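Local coordinates for protein transcriptional regulator (Actinomyces oris, PDB 5V8C) that probably acts as a LytR-Cps2A-Psr phosphotransferase that mediates glycosylation of a cell wall-anchored surface protein in a Gram-positive bacterium, at residues E21-L26 with T109-T114; V7-P12 with N96-L101. All coordinates share one frame; numbering follows the deposited sequence.

Contact 1 (E21-L26 with T109-T114); sequences ETWLIL and TTHLVT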
loop_
_atom_site.group_PDB
_atom_site.type_symbol
_atom_site.label_atom_id
_atom_site.label_comp_id
_atom_site.label_asym_id
_atom_site.label_seq_id
_atom_site.Cartn_x
_atom_site.Cartn_y
_atom_site.Cartn_z
ATOM N N GLU A 21 -12.050 8.750 -8.717
ATOM C CA GLU A 21 -11.969 8.268 -7.344
ATOM C C GLU A 21 -10.585 7.658 -7.088
ATOM O O GLU A 21 -10.180 6.717 -7.781
ATOM C CB GLU A 21 -13.091 7.264 -7.053
ATOM C CG GLU A 21 -13.224 6.911 -5.584
ATOM C CD GLU A 21 -14.497 6.168 -5.232
ATOM O OE1 GLU A 21 -15.558 6.825 -5.128
ATOM O OE2 GLU A 21 -14.431 4.932 -5.044
ATOM N N THR A 22 -9.830 8.245 -6.156
ATOM C CA THR A 22 -8.516 7.709 -5.820
ATOM C C THR A 22 -8.368 7.596 -4.286
ATOM O O THR A 22 -8.401 8.592 -3.555
ATOM C CB THR A 22 -7.359 8.419 -6.561
ATOM O OG1 THR A 22 -6.148 8.325 -5.807
ATOM C CG2 THR A 22 -7.664 9.855 -6.930
ATOM N N TRP A 23 -8.321 6.341 -3.821
ATOM C CA TRP A 23 -8.174 5.953 -2.423
ATOM C C TRP A 23 -6.698 5.872 -2.087
ATOM O O TRP A 23 -5.905 5.352 -2.878
ATOM C CB TRP A 23 -8.820 4.571 -2.188
ATOM C CG TRP A 23 -10.315 4.568 -2.292
ATOM C CD1 TRP A 23 -11.063 4.702 -3.425
ATOM C CD2 TRP A 23 -11.247 4.405 -1.213
ATOM N NE1 TRP A 23 -12.403 4.648 -3.118
ATOM C CE2 TRP A 23 -12.546 4.478 -1.765
ATOM C CE3 TRP A 23 -11.111 4.196 0.172
ATOM C CZ2 TRP A 23 -13.701 4.351 -0.983
ATOM C CZ3 TRP A 23 -12.256 4.149 0.955
ATOM C CH2 TRP A 23 -13.531 4.230 0.378
ATOM N N LEU A 24 -6.318 6.410 -0.933
ATOM C CA LEU A 24 -4.946 6.329 -0.486
ATOM C C LEU A 24 -4.941 5.364 0.687
ATOM O O LEU A 24 -5.664 5.575 1.671
ATOM C CB LEU A 24 -4.403 7.712 -0.088
ATOM C CG LEU A 24 -2.970 7.767 0.470
ATOM C CD1 LEU A 24 -1.951 7.148 -0.500
ATOM C CD2 LEU A 24 -2.578 9.192 0.817
ATOM N N ILE A 25 -4.228 4.243 0.525
ATOM C CA ILE A 25 -4.121 3.233 1.577
ATOM C C ILE A 25 -2.747 3.340 2.189
ATOM O O ILE A 25 -1.754 3.204 1.481
ATOM C CB ILE A 25 -4.448 1.790 1.103
ATOM C CG1 ILE A 25 -5.838 1.727 0.408
ATOM C CG2 ILE A 25 -4.348 0.810 2.280
ATOM C CD1 ILE A 25 -6.450 0.322 0.256
ATOM N N LEU A 26 -2.690 3.643 3.493
ATOM C CA LEU A 26 -1.428 3.801 4.192
ATOM C C LEU A 26 -1.226 2.782 5.306
ATOM O O LEU A 26 -2.010 2.739 6.263
ATOM C CB LEU A 26 -1.284 5.222 4.754
ATOM C CG LEU A 26 -1.362 6.386 3.781
ATOM C CD1 LEU A 26 -1.347 7.709 4.536
ATOM C CD2 LEU A 26 -0.227 6.349 2.780
ATOM N N THR A 109 -6.053 12.840 -3.709
ATOM C CA THR A 109 -6.711 11.844 -2.875
ATOM C C THR A 109 -8.192 12.191 -2.628
ATOM O O THR A 109 -8.516 13.271 -2.144
ATOM C CB THR A 109 -5.894 11.633 -1.597
ATOM O OG1 THR A 109 -4.618 11.126 -1.971
ATOM C CG2 THR A 109 -6.547 10.671 -0.623
ATOM N N THR A 110 -9.074 11.249 -2.964
ATOM C CA THR A 110 -10.524 11.364 -2.816
ATOM C C THR A 110 -10.973 10.744 -1.476
ATOM O O THR A 110 -11.842 11.301 -0.801
ATOM C CB THR A 110 -11.190 10.761 -4.069
ATOM O OG1 THR A 110 -10.944 11.638 -5.169
ATOM C CG2 THR A 110 -12.690 10.559 -3.920
ATOM N N HIS A 111 -10.342 9.619 -1.078
ATOM C CA HIS A 111 -10.650 8.905 0.161
ATOM C C HIS A 111 -9.366 8.445 0.858
ATOM O O HIS A 111 -8.334 8.299 0.205
ATOM C CB HIS A 111 -11.556 7.702 -0.130
ATOM C CG HIS A 111 -12.835 8.058 -0.813
ATOM N ND1 HIS A 111 -13.868 8.670 -0.135
ATOM C CD2 HIS A 111 -13.207 7.871 -2.099
ATOM C CE1 HIS A 111 -14.839 8.822 -1.020
ATOM N NE2 HIS A 111 -14.483 8.364 -2.219
ATOM N N LEU A 112 -9.425 8.201 2.173
ATOM C CA LEU A 112 -8.238 7.796 2.912
ATOM C C LEU A 112 -8.502 6.657 3.887
ATOM O O LEU A 112 -9.394 6.762 4.741
ATOM C CB LEU A 112 -7.572 8.988 3.639
ATOM C CG LEU A 112 -6.322 8.617 4.482
ATOM C CD1 LEU A 112 -5.062 8.533 3.628
ATOM C CD2 LEU A 112 -6.127 9.558 5.642
ATOM N N VAL A 113 -7.675 5.590 3.782
ATOM C CA VAL A 113 -7.681 4.428 4.668
ATOM C C VAL A 113 -6.296 4.303 5.317
ATOM O O VAL A 113 -5.275 4.328 4.620
ATOM C CB VAL A 113 -8.109 3.110 3.963
ATOM C CG1 VAL A 113 -8.377 2.008 4.985
ATOM C CG2 VAL A 113 -9.337 3.327 3.087
ATOM N N THR A 114 -6.272 4.189 6.648
ATOM C CA THR A 114 -5.052 4.059 7.439
ATOM C C THR A 114 -5.123 2.792 8.283
ATOM O O THR A 114 -6.150 2.508 8.896
ATOM C CB THR A 114 -4.813 5.349 8.231
ATOM O OG1 THR A 114 -4.356 6.344 7.318
ATOM C CG2 THR A 114 -3.819 5.186 9.372
#

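Contact 2 (V7-P12 with N96-L101); sequences VDIAMP and NTVNAL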
loop_
_atom_site.group_PDB
_atom_site.type_symbol
_atom_site.label_atom_id
_atom_site.label_comp_id
_atom_site.label_asym_id
_atom_site.label_seq_id
_atom_site.Cartn_x
_atom_site.Cartn_y
_atom_site.Cartn_z
ATOM N N VAL A 7 -10.413 10.633 11.163
ATOM C CA VAL A 7 -9.416 11.683 11.056
ATOM C C VAL A 7 -9.926 12.779 10.145
ATOM O O VAL A 7 -10.453 12.498 9.072
ATOM C CB VAL A 7 -8.004 11.189 10.642
ATOM C CG1 VAL A 7 -7.240 10.646 11.840
ATOM C CG2 VAL A 7 -8.070 10.157 9.520
ATOM N N ASP A 8 -9.801 14.029 10.583
ATOM C CA ASP A 8 -10.207 15.138 9.739
ATOM C C ASP A 8 -9.076 15.392 8.747
ATOM O O ASP A 8 -7.932 15.601 9.157
ATOM C CB ASP A 8 -10.518 16.395 10.576
ATOM C CG ASP A 8 -11.655 16.224 11.572
ATOM O OD1 ASP A 8 -12.818 16.058 11.128
ATOM O OD2 ASP A 8 -11.393 16.320 12.793
ATOM N N ILE A 9 -9.370 15.248 7.452
ATOM C CA ILE A 9 -8.403 15.517 6.400
ATOM C C ILE A 9 -9.020 16.455 5.388
ATOM O O ILE A 9 -10.150 16.232 4.947
ATOM C CB ILE A 9 -7.826 14.208 5.760
ATOM C CG1 ILE A 9 -6.569 13.736 6.504
ATOM C CG2 ILE A 9 -7.511 14.363 4.255
ATOM C CD1 ILE A 9 -6.822 12.731 7.455
ATOM N N ALA A 10 -8.294 17.529 5.049
ATOM C CA ALA A 10 -8.700 18.463 4.006
ATOM C C ALA A 10 -8.207 17.854 2.700
ATOM O O ALA A 10 -7.001 17.856 2.424
ATOM C CB ALA A 10 -8.076 19.836 4.238
ATOM N N MET A 11 -9.148 17.259 1.947
ATOM C CA MET A 11 -8.842 16.605 0.682
ATOM C C MET A 11 -8.359 17.610 -0.355
ATOM O O MET A 11 -8.832 18.743 -0.380
ATOM C CB MET A 11 -10.037 15.793 0.157
ATOM C CG MET A 11 -10.277 14.494 0.916
ATOM S SD MET A 11 -8.849 13.373 0.964
ATOM C CE MET A 11 -9.509 12.093 1.897
ATOM N N PRO A 12 -7.354 17.245 -1.201
ATOM C CA PRO A 12 -6.863 18.213 -2.194
ATOM C C PRO A 12 -7.883 18.458 -3.299
ATOM O O PRO A 12 -8.837 17.700 -3.443
ATOM C CB PRO A 12 -5.599 17.539 -2.765
ATOM C CG PRO A 12 -5.328 16.369 -1.902
ATOM C CD PRO A 12 -6.639 15.958 -1.335
ATOM N N ASN A 96 -0.126 15.678 5.771
ATOM C CA ASN A 96 1.129 15.971 5.089
ATOM C C ASN A 96 1.391 15.011 3.940
ATOM O O ASN A 96 1.833 15.455 2.884
ATOM C CB ASN A 96 2.295 15.988 6.062
ATOM C CG ASN A 96 3.515 16.639 5.478
ATOM O OD1 ASN A 96 3.441 17.717 4.870
ATOM N ND2 ASN A 96 4.649 15.963 5.588
ATOM N N THR A 97 1.105 13.708 4.137
ATOM C CA THR A 97 1.229 12.679 3.093
ATOM C C THR A 97 0.242 12.959 1.947
ATOM O O THR A 97 0.642 12.913 0.782
ATOM C CB THR A 97 1.010 11.275 3.677
ATOM O OG1 THR A 97 1.856 11.110 4.810
ATOM C CG2 THR A 97 1.286 10.174 2.668
ATOM N N VAL A 98 -1.028 13.271 2.283
ATOM C CA VAL A 98 -2.075 13.619 1.317
ATOM C C VAL A 98 -1.624 14.854 0.493
ATOM O O VAL A 98 -1.701 14.839 -0.739
ATOM C CB VAL A 98 -3.447 13.820 2.030
ATOM C CG1 VAL A 98 -4.409 14.645 1.190
ATOM C CG2 VAL A 98 -4.082 12.481 2.394
ATOM N N ASN A 99 -1.080 15.875 1.175
ATOM C CA ASN A 99 -0.592 17.086 0.535
ATOM C C ASN A 99 0.660 16.846 -0.309
ATOM O O ASN A 99 0.718 17.327 -1.438
ATOM C CB ASN A 99 -0.373 18.187 1.569
ATOM C CG ASN A 99 -1.651 18.735 2.172
ATOM O OD1 ASN A 99 -2.766 18.423 1.745
ATOM N ND2 ASN A 99 -1.514 19.560 3.192
ATOM N N ALA A 100 1.636 16.075 0.214
ATOM C CA ALA A 100 2.880 15.741 -0.484
ATOM C C ALA A 100 2.631 15.020 -1.813
ATOM O O ALA A 100 3.174 15.434 -2.834
ATOM C CB ALA A 100 3.784 14.903 0.408
ATOM N N LEU A 101 1.769 13.983 -1.813
ATOM C CA LEU A 101 1.419 13.230 -3.022
ATOM C C LEU A 101 0.843 14.112 -4.129
ATOM O O LEU A 101 1.138 13.903 -5.309
ATOM C CB LEU A 101 0.469 12.081 -2.690
ATOM C CG LEU A 101 1.122 10.908 -1.979
ATOM C CD1 LEU A 101 0.118 9.854 -1.670
ATOM C CD2 LEU A 101 2.278 10.327 -2.800
#

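Contact 1 (E21-L26 with T109-T114)
Trp23 to Leu26 and His111 to Thr114 pair as neighbouring parallel strands, with axes 4.7 Å apart at closest and 14° between their directions. Leu24 bonds to the neighbouring strand through both its N and its O: its N donates to His111 O (3.0 Å), and its O accepts a nearly straight bond from Val113 N. Leu26 N then bonds to Val113 O. Where the pairing begins, Thr22 O accepts Thr110 N at 2.8 Å and, weakly, His111 N. Trp23, Ile25, His111 and Val113 lie on one face of the sheet. The indole of Trp23 swings across the strand gap because CG stands anti to the carbonyl carbon (chi1 -69°). His111 CB sits under the centre of the six-membered ring, 3.5 Å from its centroid, as a CH-pi contact. The imidazole continues this as an offset stack, its plane 30° from that ring. Val113 CG2 meets the indole edge at CE3 (3.5 Å). Glu21 closes the far edge. Its OE2 takes Trp23 NE1 in the indole plane at 2.8 Å, and its OE1 has only a weak bond from His111 NE2. With an alanine in place of Trp23, Glu21 OE2 would probably lose its indole donor and His111 its stacking partner. On the reverse face Leu112 CD1 touches both Leu24 CD2 (3.8 Å) and Leu26 CD1 (3.9 Å), and Thr109 CG2 rests on Leu24 CB. Helix 94-105 packs on this leucine face, and helix 233-248 on the indole side. The contact thus joins two central strands of an alpha/beta layered core, with apolar packing on one face and an aromatic, partly polar cluster on the other.

Contact 2 (V7-P12 with N96-L101)
Ile9 is the first residue of segment 7-12 to meet helix 94-105, and it does so loosely. Its CB points at the helix, and its CG2 lies 4.3 Å from Val98 CG2. The same side chain also rests on Pro94 and Gln95, one turn back on the helix. Ala10 follows with its backbone: its O lies 4.3 Å from Val98 CG1. Its N is hydrogen-bonded to the side chain of Gln95, which also donates to Asn99 OD1. Pro12 makes the closest approach. Its CD and CG lie across Val98 CG1 at 3.6 Å and 3.7 Å, and the two side chains meet at about a right angle. Val98 meets both Ile9 and Pro12: CG1, anti to the backbone N (chi1 159°), goes to Pro12, and CG2 lies toward Ile9. Beyond the two segments, Pro12 also touches Cys102, which forms a disulfide with Cys288. No hydrogen bond links the segments themselves. The loop after strand 5-7 is therefore held to this helix by a small apolar patch around Val98, with Gln95 supplying the polar attachment.

How the contacts relate
Contact 1 is a buried pairing in the main mixed sheet, whereas contact 2 is a small patch at the surface. Helix 94-105 is common to both, and it leads along the chain to strand 111-115. Val98 serves both, since it reaches Leu24 as well as segment 7-12. The two contacts touch directly: Leu24 CD1 packs on Leu101 CD1 at 3.6 Å, and Pro12 CD lies against Thr109 O. Their chemistry differs with place. Backbone bonds set the strand pairing, and stacked rings and leucines pack on its two faces. The outer segment meets 96-101 through methyl and ring carbons, without a hydrogen bond between the two segments.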